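Local atomic coordinates of pectate lyase (Bacillus, PDB entry 3VMV), a protein that probably cleaves pectate, the polygalacturonate backbone of pectin, by lyase chemistry, as a secreted polysaccharide lyase of family 1. Residues Y276-G281 with L292-N297; V216-N221 with A237-E242; P209-A214 with T229-R234; D247-G252 with V285-S290. All blocks are in the same frame, centred on the assembly; numbering follows the deposited sequence.

Overall arrangement
Contacts 1, 2 and 3 lie close together and show how a parallel beta-helix is assembled coil upon coil. The centres of contacts 1 and 2 are about 9 Å apart, because strand 276-280 lies next to strand 238-242, with Y276 N probably hydrogen-bonded to A237 O at 2.7 Å. Contact 3, about 10 Å from contact 2 between centres, is the same coil-to-coil step one face earlier; in it R234 binds a sulfate, with R212 close by. Contact 4 stacks successive corners about 17 Å from contact 3 between centres, yet A230 CB and V249 CG1 touch at 3.7 Å. In contact 1 the loop after strand 283-285 crosses back over strand 276-280.

Contact 1. Residues Y276-G281 with L292-N297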
loop_
_atom_site.group_PDB
_atom_site.type_symbol
_atom_site.label_atom_id
_atom_site.label_comp_id
_atom_site.label_asym_id
_atom_site.label_seq_id
_atom_site.Cartn_x
_atom_site.Cartn_y
_atom_site.Cartn_z
ATOM N N TYR A 276 -0.932 2.111 -19.279
ATOM C CA TYR A 276 -0.604 3.451 -19.746
ATOM C C TYR A 276 -0.057 4.294 -18.594
ATOM O O TYR A 276 -0.255 3.963 -17.397
ATOM C CB TYR A 276 -1.873 4.125 -20.257
ATOM C CG TYR A 276 -2.564 3.443 -21.403
ATOM C CD1 TYR A 276 -2.266 3.780 -22.715
ATOM C CD2 TYR A 276 -3.516 2.468 -21.160
ATOM C CE1 TYR A 276 -2.932 3.171 -23.758
ATOM C CE2 TYR A 276 -4.170 1.849 -22.188
ATOM C CZ TYR A 276 -3.865 2.204 -23.485
ATOM O OH TYR A 276 -4.522 1.606 -24.553
ATOM N N TRP A 277 0.549 5.433 -18.927
ATOM C CA TRP A 277 1.132 6.309 -17.877
ATOM C C TRP A 277 1.100 7.736 -18.386
ATOM O O TRP A 277 1.348 8.009 -19.587
ATOM C CB TRP A 277 2.573 5.902 -17.509
ATOM C CG TRP A 277 3.411 5.469 -18.724
ATOM C CD1 TRP A 277 4.160 6.267 -19.563
ATOM C CD2 TRP A 277 3.561 4.127 -19.206
ATOM N NE1 TRP A 277 4.769 5.496 -20.530
ATOM C CE2 TRP A 277 4.394 4.182 -20.356
ATOM C CE3 TRP A 277 3.035 2.892 -18.799
ATOM C CZ2 TRP A 277 4.739 3.037 -21.091
ATOM C CZ3 TRP A 277 3.373 1.744 -19.528
ATOM C CH2 TRP A 277 4.212 1.825 -20.663
ATOM N N ASN A 278 0.786 8.651 -17.491
ATOM C CA ASN A 278 0.831 10.072 -17.808
ATOM C C ASN A 278 1.941 10.639 -16.917
ATOM O O ASN A 278 1.863 10.501 -15.691
ATOM C CB ASN A 278 -0.533 10.667 -17.485
ATOM C CG ASN A 278 -0.594 12.143 -17.773
ATOM O OD1 ASN A 278 0.349 12.714 -18.342
ATOM N ND2 ASN A 278 -1.704 12.778 -17.403
ATOM N N LEU A 279 2.968 11.237 -17.510
ATOM C CA LEU A 279 4.141 11.666 -16.758
ATOM C C LEU A 279 4.175 13.181 -16.737
ATOM O O LEU A 279 4.135 13.828 -17.787
ATOM C CB LEU A 279 5.407 11.141 -17.452
ATOM C CG LEU A 279 5.364 9.639 -17.805
ATOM C CD1 LEU A 279 6.659 9.162 -18.496
ATOM C CD2 LEU A 279 5.086 8.774 -16.610
ATOM N N ARG A 280 4.309 13.751 -15.547
ATOM C CA ARG A 280 4.492 15.192 -15.445
ATOM C C ARG A 280 5.352 15.558 -14.246
ATOM O O ARG A 280 5.109 15.074 -13.112
ATOM C CB ARG A 280 3.117 15.815 -15.299
ATOM C CG ARG A 280 3.077 17.285 -15.082
ATOM C CD ARG A 280 1.596 17.702 -15.090
ATOM N NE ARG A 280 1.371 19.099 -14.706
ATOM C CZ ARG A 280 1.477 20.135 -15.537
ATOM N NH1 ARG A 280 1.829 19.945 -16.803
ATOM N NH2 ARG A 280 1.250 21.368 -15.095
ATOM N N GLY A 281 6.367 16.391 -14.451
ATOM C CA GLY A 281 7.048 16.975 -13.298
ATOM C C GLY A 281 7.960 16.087 -12.492
ATOM O O GLY A 281 8.439 16.514 -11.442
ATOM N N LEU A 292 11.061 7.529 -22.421
ATOM C CA LEU A 292 9.649 7.620 -21.988
ATOM C C LEU A 292 8.826 8.726 -22.679
ATOM O O LEU A 292 9.326 9.845 -22.934
ATOM C CB LEU A 292 9.582 7.856 -20.489
ATOM C CG LEU A 292 10.131 6.695 -19.689
ATOM C CD1 LEU A 292 10.224 7.110 -18.188
ATOM C CD2 LEU A 292 9.236 5.476 -19.868
ATOM N N ASN A 293 7.577 8.384 -22.980
ATOM C CA ASN A 293 6.570 9.305 -23.463
ATOM C C ASN A 293 5.318 9.088 -22.627
ATOM O O ASN A 293 5.095 7.971 -22.150
ATOM C CB ASN A 293 6.177 8.968 -24.930
ATOM C CG ASN A 293 7.348 9.038 -25.918
ATOM O OD1 ASN A 293 7.912 10.088 -26.118
ATOM N ND2 ASN A 293 7.698 7.906 -26.536
ATOM N N SER A 294 4.519 10.134 -22.415
ATOM C CA SER A 294 3.195 9.948 -21.827
ATOM C C SER A 294 2.290 9.247 -22.820
ATOM O O SER A 294 2.247 9.590 -23.993
ATOM C CB SER A 294 2.555 11.276 -21.411
ATOM O OG SER A 294 3.213 11.852 -20.288
ATOM N N THR A 295 1.602 8.226 -22.345
ATOM C CA THR A 295 0.761 7.429 -23.221
ATOM C C THR A 295 -0.722 7.550 -22.861
ATOM O O THR A 295 -1.551 6.888 -23.459
ATOM C CB THR A 295 1.198 5.917 -23.243
ATOM O OG1 THR A 295 0.965 5.321 -21.945
ATOM C CG2 THR A 295 2.683 5.811 -23.586
ATOM N N THR A 296 -1.057 8.330 -21.818
ATOM C CA THR A 296 -2.445 8.650 -21.518
ATOM C C THR A 296 -2.504 10.072 -20.964
ATOM O O THR A 296 -1.494 10.559 -20.419
ATOM C CB THR A 296 -3.101 7.639 -20.511
ATOM O OG1 THR A 296 -4.455 8.043 -20.241
ATOM C CG2 THR A 296 -2.356 7.538 -19.159
ATOM N N ASN A 297 -3.678 10.705 -21.107
ATOM C CA ASN A 297 -3.956 12.002 -20.491
ATOM C C ASN A 297 -4.638 11.860 -19.130
ATOM O O ASN A 297 -5.021 12.875 -18.521
ATOM C CB ASN A 297 -4.885 12.832 -21.377
ATOM C CG ASN A 297 -4.300 13.129 -22.726
ATOM O OD1 ASN A 297 -4.943 12.902 -23.765
ATOM N ND2 ASN A 297 -3.083 13.646 -22.730
HETATM O O HOH W 1 6.839 5.411 -23.050
HETATM O O HOH W 2 -0.509 13.464 -21.040
#
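W277 and T295 meet twice, through the main chain and through the indole. The bond to CB leads away from the loop, and CB itself packs against V239 O of the preceding coil; with chi1 at 39°, CG sits between the backbone N and the carbonyl carbon, which swings the ring back toward residues 292-297. From there CG and CD2 lie beneath T295 OG1, which stands 3.8 Å above one face, near the rim. CD1 comes to 3.2 Å from N293 O, and NE1, the polar tip of the five-membered ring, makes a weak, bent bond of 3.0 Å to N293 O. Water 1, in the ring plane, also accepts from NE1. The methyl T295 CG2 lies 3.7 Å from NE1.

Main-chain polar groups of the strand are answered by the loop: W277 N donates to T295 OG1 (3.0 Å), W277 O accepts from both T295 N and T296 N, and L279 N gives a straight bond to S294 OG (2.9 Å, 168°). L279 CD1 adds an apolar touch on L292 CB. The loop thus appears to serve the strand's polar edge where a further coil of the parallel beta-helix would otherwise lie.

Contact 2. Residues V216-N221 with A237-E242; sequences VHMFNN and ARVFVE
V216-F219 and V239-E242 run side by side as nearly parallel strands in register, 4.7 Å apart at closest axis approach. This is the coil-on-coil stacking of a parallel beta-helix, the fold of family 1 polysaccharide lyases. Main-chain bonds pass back and forth from V216 N, which donates to R238 O, to N220 N, which reaches E242 O.

On one face V216, M218 and V239 form an apolar patch: V239 CG2 meets M218 CG at 3.9 Å and V216 CG1 at 4.1 Å. The other face carries H217, F219, F240 and E242. H217 CG is anti to the backbone N, which lays the imidazole beside F240; the two rings are nearly parallel, at 8°, but slid so far apart that they barely overlap, with centroids 5.2 Å apart. At the ring edge NE2 donates to E242 OE1 at 2.7 Å, while ND1 is bonded to Y302 OH, so both nitrogens are engaged and the ring's rotation is fixed. A leucine in place of H217 would probably cost E242 OE1 its short bond from the ring and take from Y302 OH its bond to ND1. The carboxylate oxygen lies only 3° out of the imidazole plane, although the carboxylate itself is turned 40° against the ring.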
loop_
_atom_site.group_PDB
_atom_site.type_symbol
_atom_site.label_atom_id
_atom_site.label_comp_id
_atom_site.label_asym_id
_atom_site.label_seq_id
_atom_site.Cartn_x
_atom_site.Cartn_y
_atom_site.Cartn_z
ATOM N N VAL A 216 -4.679 4.837 -11.110
ATOM C CA VAL A 216 -3.807 5.102 -9.974
ATOM C C VAL A 216 -3.148 6.472 -10.136
ATOM O O VAL A 216 -2.759 6.838 -11.246
ATOM C CB VAL A 216 -2.728 4.017 -9.907
ATOM C CG1 VAL A 216 -1.737 4.302 -8.818
ATOM C CG2 VAL A 216 -3.377 2.648 -9.728
ATOM N N HIS A 217 -3.046 7.235 -9.051
ATOM C CA HIS A 217 -2.289 8.491 -9.031
ATOM C C HIS A 217 -1.121 8.314 -8.076
ATOM O O HIS A 217 -1.339 7.949 -6.926
ATOM C CB HIS A 217 -3.230 9.586 -8.564
ATOM C CG HIS A 217 -2.666 10.981 -8.542
ATOM N ND1 HIS A 217 -3.214 11.941 -7.719
ATOM C CD2 HIS A 217 -1.672 11.585 -9.231
ATOM C CE1 HIS A 217 -2.590 13.095 -7.926
ATOM N NE2 HIS A 217 -1.640 12.906 -8.823
ATOM N N MET A 218 0.095 8.552 -8.554
ATOM C CA MET A 218 1.274 8.573 -7.696
ATOM C C MET A 218 1.896 9.954 -7.759
ATOM O O MET A 218 2.353 10.368 -8.846
ATOM C CB MET A 218 2.289 7.548 -8.162
ATOM C CG MET A 218 1.685 6.164 -8.305
ATOM S SD MET A 218 2.950 4.877 -8.517
ATOM C CE MET A 218 3.592 4.677 -6.858
ATOM N N PHE A 219 1.851 10.664 -6.629
ATOM C CA PHE A 219 2.507 11.973 -6.593
ATOM C C PHE A 219 3.382 12.183 -5.382
ATOM O O PHE A 219 3.085 11.703 -4.281
ATOM C CB PHE A 219 1.492 13.139 -6.769
ATOM C CG PHE A 219 0.499 13.322 -5.618
ATOM C CD1 PHE A 219 0.734 14.289 -4.637
ATOM C CD2 PHE A 219 -0.673 12.582 -5.556
ATOM C CE1 PHE A 219 -0.168 14.533 -3.611
ATOM C CE2 PHE A 219 -1.593 12.793 -4.503
ATOM C CZ PHE A 219 -1.344 13.778 -3.531
ATOM N N ASN A 220 4.487 12.915 -5.582
ATOM C CA ASN A 220 5.308 13.350 -4.453
ATOM C C ASN A 220 5.878 12.190 -3.663
ATOM O O ASN A 220 6.128 12.357 -2.474
ATOM C CB ASN A 220 4.537 14.298 -3.508
ATOM C CG ASN A 220 4.325 15.700 -4.108
ATOM O OD1 ASN A 220 4.918 16.101 -5.171
ATOM N ND2 ASN A 220 3.487 16.447 -3.459
ATOM N N ASN A 221 6.111 11.063 -4.334
ATOM C CA ASN A 221 6.878 9.970 -3.692
ATOM C C ASN A 221 8.370 10.084 -4.005
ATOM O O ASN A 221 8.756 10.770 -4.980
ATOM C CB ASN A 221 6.383 8.600 -4.164
ATOM C CG ASN A 221 4.896 8.424 -3.981
ATOM O OD1 ASN A 221 4.400 8.168 -2.868
ATOM N ND2 ASN A 221 4.155 8.572 -5.077
ATOM N N ALA A 237 -4.178 -0.523 -17.235
ATOM C CA ALA A 237 -3.999 0.401 -16.106
ATOM C C ALA A 237 -3.696 1.801 -16.621
ATOM O O ALA A 237 -3.149 1.957 -17.687
ATOM C CB ALA A 237 -2.848 -0.044 -15.222
ATOM N N ARG A 238 -4.100 2.823 -15.864
ATOM C CA ARG A 238 -3.696 4.206 -16.178
ATOM C C ARG A 238 -3.090 4.810 -14.942
ATOM O O ARG A 238 -3.781 4.884 -13.902
ATOM C CB ARG A 238 -4.911 5.045 -16.578
ATOM C CG ARG A 238 -5.528 4.514 -17.878
ATOM C CD ARG A 238 -6.637 5.418 -18.388
ATOM N NE ARG A 238 -7.689 5.576 -17.387
ATOM C CZ ARG A 238 -8.780 6.295 -17.629
ATOM N NH1 ARG A 238 -9.704 6.443 -16.719
ATOM N NH2 ARG A 238 -8.903 6.920 -18.796
ATOM N N VAL A 239 -1.811 5.197 -15.018
ATOM C CA VAL A 239 -1.161 5.758 -13.825
ATOM C C VAL A 239 -0.654 7.164 -14.098
ATOM O O VAL A 239 0.100 7.372 -15.065
ATOM C CB VAL A 239 -0.036 4.826 -13.264
ATOM C CG1 VAL A 239 1.033 4.568 -14.249
ATOM C CG2 VAL A 239 0.572 5.426 -11.988
ATOM N N PHE A 240 -1.153 8.138 -13.329
ATOM C CA PHE A 240 -0.636 9.510 -13.414
ATOM C C PHE A 240 0.551 9.625 -12.469
ATOM O O PHE A 240 0.368 9.508 -11.242
ATOM C CB PHE A 240 -1.765 10.509 -13.094
ATOM C CG PHE A 240 -1.341 11.975 -13.164
ATOM C CD1 PHE A 240 -0.417 12.388 -14.110
ATOM C CD2 PHE A 240 -1.948 12.922 -12.344
ATOM C CE1 PHE A 240 -0.069 13.732 -14.216
ATOM C CE2 PHE A 240 -1.585 14.265 -12.430
ATOM C CZ PHE A 240 -0.656 14.672 -13.362
ATOM N N VAL A 241 1.746 9.793 -13.030
ATOM C CA VAL A 241 3.017 9.822 -12.274
ATOM C C VAL A 241 3.446 11.260 -12.250
ATOM O O VAL A 241 3.934 11.772 -13.242
ATOM C CB VAL A 241 4.037 8.944 -12.947
ATOM C CG1 VAL A 241 5.342 8.860 -12.146
ATOM C CG2 VAL A 241 3.424 7.547 -13.203
ATOM N N GLU A 242 3.231 11.898 -11.096
ATOM C CA GLU A 242 3.331 13.373 -11.009
ATOM C C GLU A 242 4.254 13.830 -9.898
ATOM O O GLU A 242 4.068 13.518 -8.707
ATOM C CB GLU A 242 1.899 13.894 -10.737
ATOM C CG GLU A 242 1.800 15.411 -10.670
ATOM C CD GLU A 242 0.406 15.885 -10.244
ATOM O OE1 GLU A 242 -0.262 15.125 -9.510
ATOM O OE2 GLU A 242 0.060 17.044 -10.601
#

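Contact 3. Residues P209-A214 with T229-R234. With SO4 (sulfate ion), chain C.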
loop_
_atom_site.group_PDB
_atom_site.type_symbol
_atom_site.label_atom_id
_atom_site.label_comp_id
_atom_site.label_asym_id
_atom_site.label_seq_id
_atom_site.Cartn_x
_atom_site.Cartn_y
_atom_site.Cartn_z
ATOM N N PRO A 209 4.178 0.354 -7.958
ATOM C CA PRO A 209 3.533 -0.955 -7.771
ATOM C C PRO A 209 3.507 -1.744 -9.098
ATOM O O PRO A 209 3.766 -1.187 -10.189
ATOM C CB PRO A 209 2.089 -0.579 -7.395
ATOM C CG PRO A 209 1.951 0.953 -7.708
ATOM C CD PRO A 209 3.210 1.356 -8.412
ATOM N N LEU A 210 3.135 -3.021 -9.003
ATOM C CA LEU A 210 2.649 -3.800 -10.137
ATOM C C LEU A 210 1.165 -3.453 -10.261
ATOM O O LEU A 210 0.402 -3.702 -9.324
ATOM C CB LEU A 210 2.842 -5.307 -9.888
ATOM C CG LEU A 210 2.563 -6.258 -11.047
ATOM C CD1 LEU A 210 2.999 -7.665 -10.626
ATOM C CD2 LEU A 210 1.071 -6.269 -11.494
ATOM N N ILE A 211 0.785 -2.787 -11.362
ATOM C CA ILE A 211 -0.599 -2.335 -11.497
ATOM C C ILE A 211 -1.246 -3.042 -12.659
ATOM O O ILE A 211 -0.816 -2.879 -13.795
ATOM C CB ILE A 211 -0.702 -0.789 -11.729
ATOM C CG1 ILE A 211 0.079 -0.016 -10.671
ATOM C CG2 ILE A 211 -2.186 -0.335 -11.717
ATOM C CD1 ILE A 211 0.259 1.451 -11.051
ATOM N N ARG A 212 -2.326 -3.783 -12.387
ATOM C CA ARG A 212 -3.186 -4.335 -13.430
ATOM C C ARG A 212 -4.508 -3.586 -13.465
ATOM O O ARG A 212 -5.155 -3.472 -12.427
ATOM C CB ARG A 212 -3.488 -5.827 -13.225
ATOM C CG ARG A 212 -2.290 -6.742 -13.409
ATOM C CD ARG A 212 -2.732 -8.151 -13.002
ATOM N NE ARG A 212 -1.774 -9.212 -13.347
ATOM C CZ ARG A 212 -0.911 -9.733 -12.468
ATOM N NH1 ARG A 212 -0.841 -9.278 -11.215
ATOM N NH2 ARG A 212 -0.105 -10.710 -12.867
ATOM N N TYR A 213 -4.902 -3.100 -14.653
ATOM C CA TYR A 213 -6.254 -2.514 -14.921
ATOM C C TYR A 213 -6.588 -1.188 -14.261
ATOM O O TYR A 213 -7.302 -0.354 -14.863
ATOM C CB TYR A 213 -7.436 -3.477 -14.555
ATOM C CG TYR A 213 -7.334 -4.849 -15.175
ATOM C CD1 TYR A 213 -7.622 -5.045 -16.534
ATOM C CD2 TYR A 213 -6.907 -5.927 -14.420
ATOM C CE1 TYR A 213 -7.493 -6.312 -17.130
ATOM C CE2 TYR A 213 -6.782 -7.185 -15.002
ATOM C CZ TYR A 213 -7.079 -7.359 -16.350
ATOM O OH TYR A 213 -6.940 -8.589 -16.932
ATOM N N ALA A 214 -6.114 -1.007 -13.027
ATOM C CA ALA A 214 -6.584 0.116 -12.186
ATOM C C ALA A 214 -6.136 1.506 -12.648
ATOM O O ALA A 214 -5.093 1.641 -13.283
ATOM C CB ALA A 214 -6.110 -0.089 -10.784
ATOM N N THR A 229 12.767 -2.893 -11.487
ATOM C CA THR A 229 11.833 -1.907 -12.053
ATOM C C THR A 229 10.961 -1.320 -10.944
ATOM O O THR A 229 10.786 -1.912 -9.873
ATOM C CB THR A 229 10.881 -2.534 -13.082
ATOM O OG1 THR A 229 10.142 -3.581 -12.476
ATOM C CG2 THR A 229 11.683 -3.143 -14.282
ATOM N N ALA A 230 10.348 -0.167 -11.231
ATOM C CA ALA A 230 9.432 0.417 -10.259
ATOM C C ALA A 230 7.983 0.304 -10.681
ATOM O O ALA A 230 7.357 -0.739 -10.472
ATOM C CB ALA A 230 9.819 1.907 -9.991
ATOM N N ILE A 231 7.435 1.324 -11.311
ATOM C CA ILE A 231 5.993 1.285 -11.692
ATOM C C ILE A 231 5.762 0.423 -12.936
ATOM O O ILE A 231 6.350 0.682 -13.991
ATOM C CB ILE A 231 5.523 2.704 -11.993
ATOM C CG1 ILE A 231 5.774 3.629 -10.805
ATOM C CG2 ILE A 231 4.014 2.702 -12.365
ATOM C CD1 ILE A 231 5.631 5.104 -11.160
ATOM N N ASN A 232 4.937 -0.631 -12.796
ATOM C CA ASN A 232 4.704 -1.551 -13.883
ATOM C C ASN A 232 3.230 -1.479 -14.206
ATOM O O ASN A 232 2.425 -1.977 -13.451
ATOM C CB ASN A 232 5.095 -2.959 -13.447
ATOM C CG ASN A 232 4.980 -3.977 -14.587
ATOM O OD1 ASN A 232 4.654 -3.631 -15.725
ATOM N ND2 ASN A 232 5.302 -5.256 -14.285
ATOM N N SER A 233 2.899 -0.849 -15.339
ATOM C CA SER A 233 1.516 -0.623 -15.705
ATOM C C SER A 233 1.084 -1.605 -16.779
ATOM O O SER A 233 1.652 -1.608 -17.889
ATOM C CB SER A 233 1.368 0.830 -16.203
ATOM O OG SER A 233 0.008 1.162 -16.439
ATOM N N ARG A 234 0.072 -2.421 -16.442
ATOM C CA ARG A 234 -0.314 -3.586 -17.234
ATOM C C ARG A 234 -1.793 -3.582 -17.561
ATOM O O ARG A 234 -2.599 -3.064 -16.781
ATOM C CB ARG A 234 0.010 -4.871 -16.423
ATOM C CG ARG A 234 1.525 -5.133 -16.355
ATOM C CD ARG A 234 1.948 -5.939 -15.146
ATOM N NE ARG A 234 1.672 -7.361 -15.335
ATOM C CZ ARG A 234 2.421 -8.318 -14.811
ATOM N NH1 ARG A 234 2.088 -9.582 -15.038
ATOM N NH2 ARG A 234 3.514 -8.019 -14.081
HETATM S S SO4 C . 4.537 -11.168 -12.363
HETATM O O1 SO4 C . 3.350 -11.398 -13.223
HETATM O O2 SO4 C . 4.115 -11.191 -10.960
HETATM O O3 SO4 C . 5.531 -12.209 -12.626
HETATM O O4 SO4 C . 5.125 -9.843 -12.633
HETATM O O HOH W 3 0.044 -11.793 -15.606
#
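L210 pairs with N232 and R212 with R234 on adjacent parallel strands, all four side chains on one face, the coil-on-coil pairing of a parallel beta-helix. Main-chain bonds set the register: N232 N donates to P209 O, I211 N to N232 O and R234 N to I211 O, and beyond the strand end Y213 N still reaches R234 O at 3.1 Å.

Apolar contacts are few. I211 CD1 lies 4.2 Å from I231 CG2, and P209, which follows a cis peptide bond, meets I231 through its CD. An aliphatic-guanidinium contact lies on the other face, where L210 packs on R234: its CD2 lies over one face of the guanidinium, and its CD1 comes to 3.5 Å from R234 NH2.

The charged groups gather round a sulfate, probably taken up from the crystallisation liquor. The chain of R234 bends at chi3 (78°), bringing the guanidinium to the anion with two bonds: NH1 to O1 (2.9 Å) and NH2 to O4 (2.8 Å), O4 lying at the guanidinium edge. R212 runs alongside, the two guanidinium planes 52° apart; its NH2 shares water 3 with R234 NH1, the latter bond being weak. R212 is held by a salt bridge to D185 and by G182 O, and R234 NE by S271 OG. Such a site is consistent with a surface that receives an acidic polysaccharide.

Strand 177-181 flanks strand 210-212 on the side away from 231-234, while I211 and I231 pack inward against V239 of strand 238-242.

Contact 4. Residues D247-G252 with V285-S290; sequences DNVGSG and VNTPNS
V249 and T287 lie side by side and point the same way, the threonine's hydroxyl and methyl both turned to the valine. T287 OG1 approaches V249 CB to 3.6 Å, and T287 CG2 comes to 3.4 Å from V249 O, a carbonyl buried here with no polar partner in the model. With OG1 anti to its own carbonyl carbon (chi1 -72°), the hydroxyl stands where it accepts from V249 N at 3.1 Å and donates to V285 O at 3.0 Å, coming in from above that carbonyl's plane. V285 O takes a second bond from N248 N (2.9 Å), which comes nearly along the carbonyl. The pair belongs to successive coils of the parallel beta-helix: N248 and N286 both have positive phi, and their similar backbones suggest that the chain turns alike in each, with N248 CA 3.3 Å from N286 O. A valine in place of T287 would probably leave V249 N without its acceptor and V285 O without one of its two donors. Farther on, P288 brings CD and CG against the main chain, CD 3.3 Å from V249 O and CG 3.7 Å from G252 CA, while water 5 bridges G250 O and N286 O.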
loop_
_atom_site.group_PDB
_atom_site.type_symbol
_atom_site.label_atom_id
_atom_site.label_comp_id
_atom_site.label_asym_id
_atom_site.label_seq_id
_atom_site.Cartn_x
_atom_site.Cartn_y
_atom_site.Cartn_z
ATOM N N ASP A 247 15.780 8.238 -7.741
ATOM C CA ASP A 247 17.238 8.203 -7.705
ATOM C C ASP A 247 17.638 6.738 -7.849
ATOM O O ASP A 247 17.298 5.925 -6.975
ATOM C CB ASP A 247 17.716 8.748 -6.350
ATOM C CG ASP A 247 19.235 8.602 -6.134
ATOM O OD1 ASP A 247 19.691 9.003 -5.058
ATOM O OD2 ASP A 247 19.978 8.135 -7.014
ATOM N N ASN A 248 18.374 6.420 -8.918
ATOM C CA ASN A 248 18.949 5.089 -9.098
ATOM C C ASN A 248 17.844 4.066 -9.155
ATOM O O ASN A 248 17.848 3.077 -8.392
ATOM C CB ASN A 248 19.938 4.763 -7.973
ATOM C CG ASN A 248 20.716 3.480 -8.230
ATOM O OD1 ASN A 248 21.125 2.788 -7.279
ATOM N ND2 ASN A 248 20.918 3.150 -9.486
ATOM N N VAL A 249 16.887 4.305 -10.049
ATOM C CA VAL A 249 15.717 3.434 -10.196
ATOM C C VAL A 249 15.684 2.701 -11.519
ATOM O O VAL A 249 15.560 3.306 -12.584
ATOM C CB VAL A 249 14.443 4.261 -10.091
ATOM C CG1 VAL A 249 13.157 3.430 -10.372
ATOM C CG2 VAL A 249 14.334 4.861 -8.686
ATOM N N GLY A 250 15.795 1.379 -11.444
ATOM C CA GLY A 250 15.681 0.544 -12.622
ATOM C C GLY A 250 17.015 0.163 -13.192
ATOM O O GLY A 250 17.954 0.967 -13.175
ATOM N N SER A 251 17.111 -1.050 -13.750
ATOM C CA SER A 251 18.419 -1.501 -14.270
ATOM C C SER A 251 18.842 -0.950 -15.632
ATOM O O SER A 251 20.024 -1.002 -15.960
ATOM C CB SER A 251 18.474 -3.034 -14.330
ATOM O OG SER A 251 17.721 -3.496 -15.458
ATOM N N GLY A 252 17.886 -0.441 -16.413
ATOM C CA GLY A 252 18.170 0.030 -17.755
ATOM C C GLY A 252 18.264 -1.075 -18.800
ATOM O O GLY A 252 18.388 -0.806 -19.984
ATOM N N VAL A 285 17.098 11.021 -11.379
ATOM C CA VAL A 285 18.536 11.103 -11.230
ATOM C C VAL A 285 19.100 9.689 -11.350
ATOM O O VAL A 285 18.679 8.782 -10.625
ATOM C CB VAL A 285 18.884 11.662 -9.841
ATOM C CG1 VAL A 285 20.378 11.771 -9.637
ATOM C CG2 VAL A 285 18.207 13.031 -9.646
ATOM N N ASN A 286 20.037 9.523 -12.267
ATOM C CA ASN A 286 20.662 8.203 -12.533
ATOM C C ASN A 286 19.562 7.159 -12.712
ATOM O O ASN A 286 19.621 6.044 -12.164
ATOM C CB ASN A 286 21.688 7.805 -11.433
ATOM C CG ASN A 286 22.939 8.653 -11.500
ATOM O OD1 ASN A 286 23.079 9.500 -12.391
ATOM N ND2 ASN A 286 23.869 8.431 -10.573
ATOM N N THR A 287 18.522 7.553 -13.446
ATOM C CA THR A 287 17.358 6.708 -13.658
ATOM C C THR A 287 16.954 6.793 -15.120
ATOM O O THR A 287 16.718 7.899 -15.620
ATOM C CB THR A 287 16.197 7.258 -12.810
ATOM O OG1 THR A 287 16.438 7.002 -11.411
ATOM C CG2 THR A 287 14.861 6.563 -13.166
ATOM N N PRO A 288 16.904 5.651 -15.828
ATOM C CA PRO A 288 16.603 5.703 -17.272
ATOM C C PRO A 288 15.276 6.423 -17.513
ATOM O O PRO A 288 14.269 6.090 -16.871
ATOM C CB PRO A 288 16.411 4.227 -17.647
ATOM C CG PRO A 288 17.197 3.472 -16.644
ATOM C CD PRO A 288 17.152 4.276 -15.354
ATOM N N ASN A 289 15.268 7.405 -18.420
ATOM C CA ASN A 289 14.020 8.111 -18.626
ATOM C C ASN A 289 13.830 8.724 -20.011
ATOM O O ASN A 289 12.683 9.062 -20.377
ATOM C CB ASN A 289 13.834 9.212 -17.571
ATOM C CG ASN A 289 14.810 10.353 -17.742
ATOM O OD1 ASN A 289 14.488 11.376 -18.348
ATOM N ND2 ASN A 289 16.005 10.199 -17.197
ATOM N N SER A 290 14.914 8.886 -20.762
ATOM C CA SER A 290 14.783 9.576 -22.064
ATOM C C SER A 290 13.910 8.845 -23.089
ATOM O O SER A 290 13.404 9.446 -24.040
ATOM C CB SER A 290 16.164 9.885 -22.631
ATOM O OG SER A 290 16.828 8.690 -23.009
HETATM O O HOH W 4 22.380 8.095 -7.624
HETATM O O HOH W 5 19.527 3.185 -12.226
#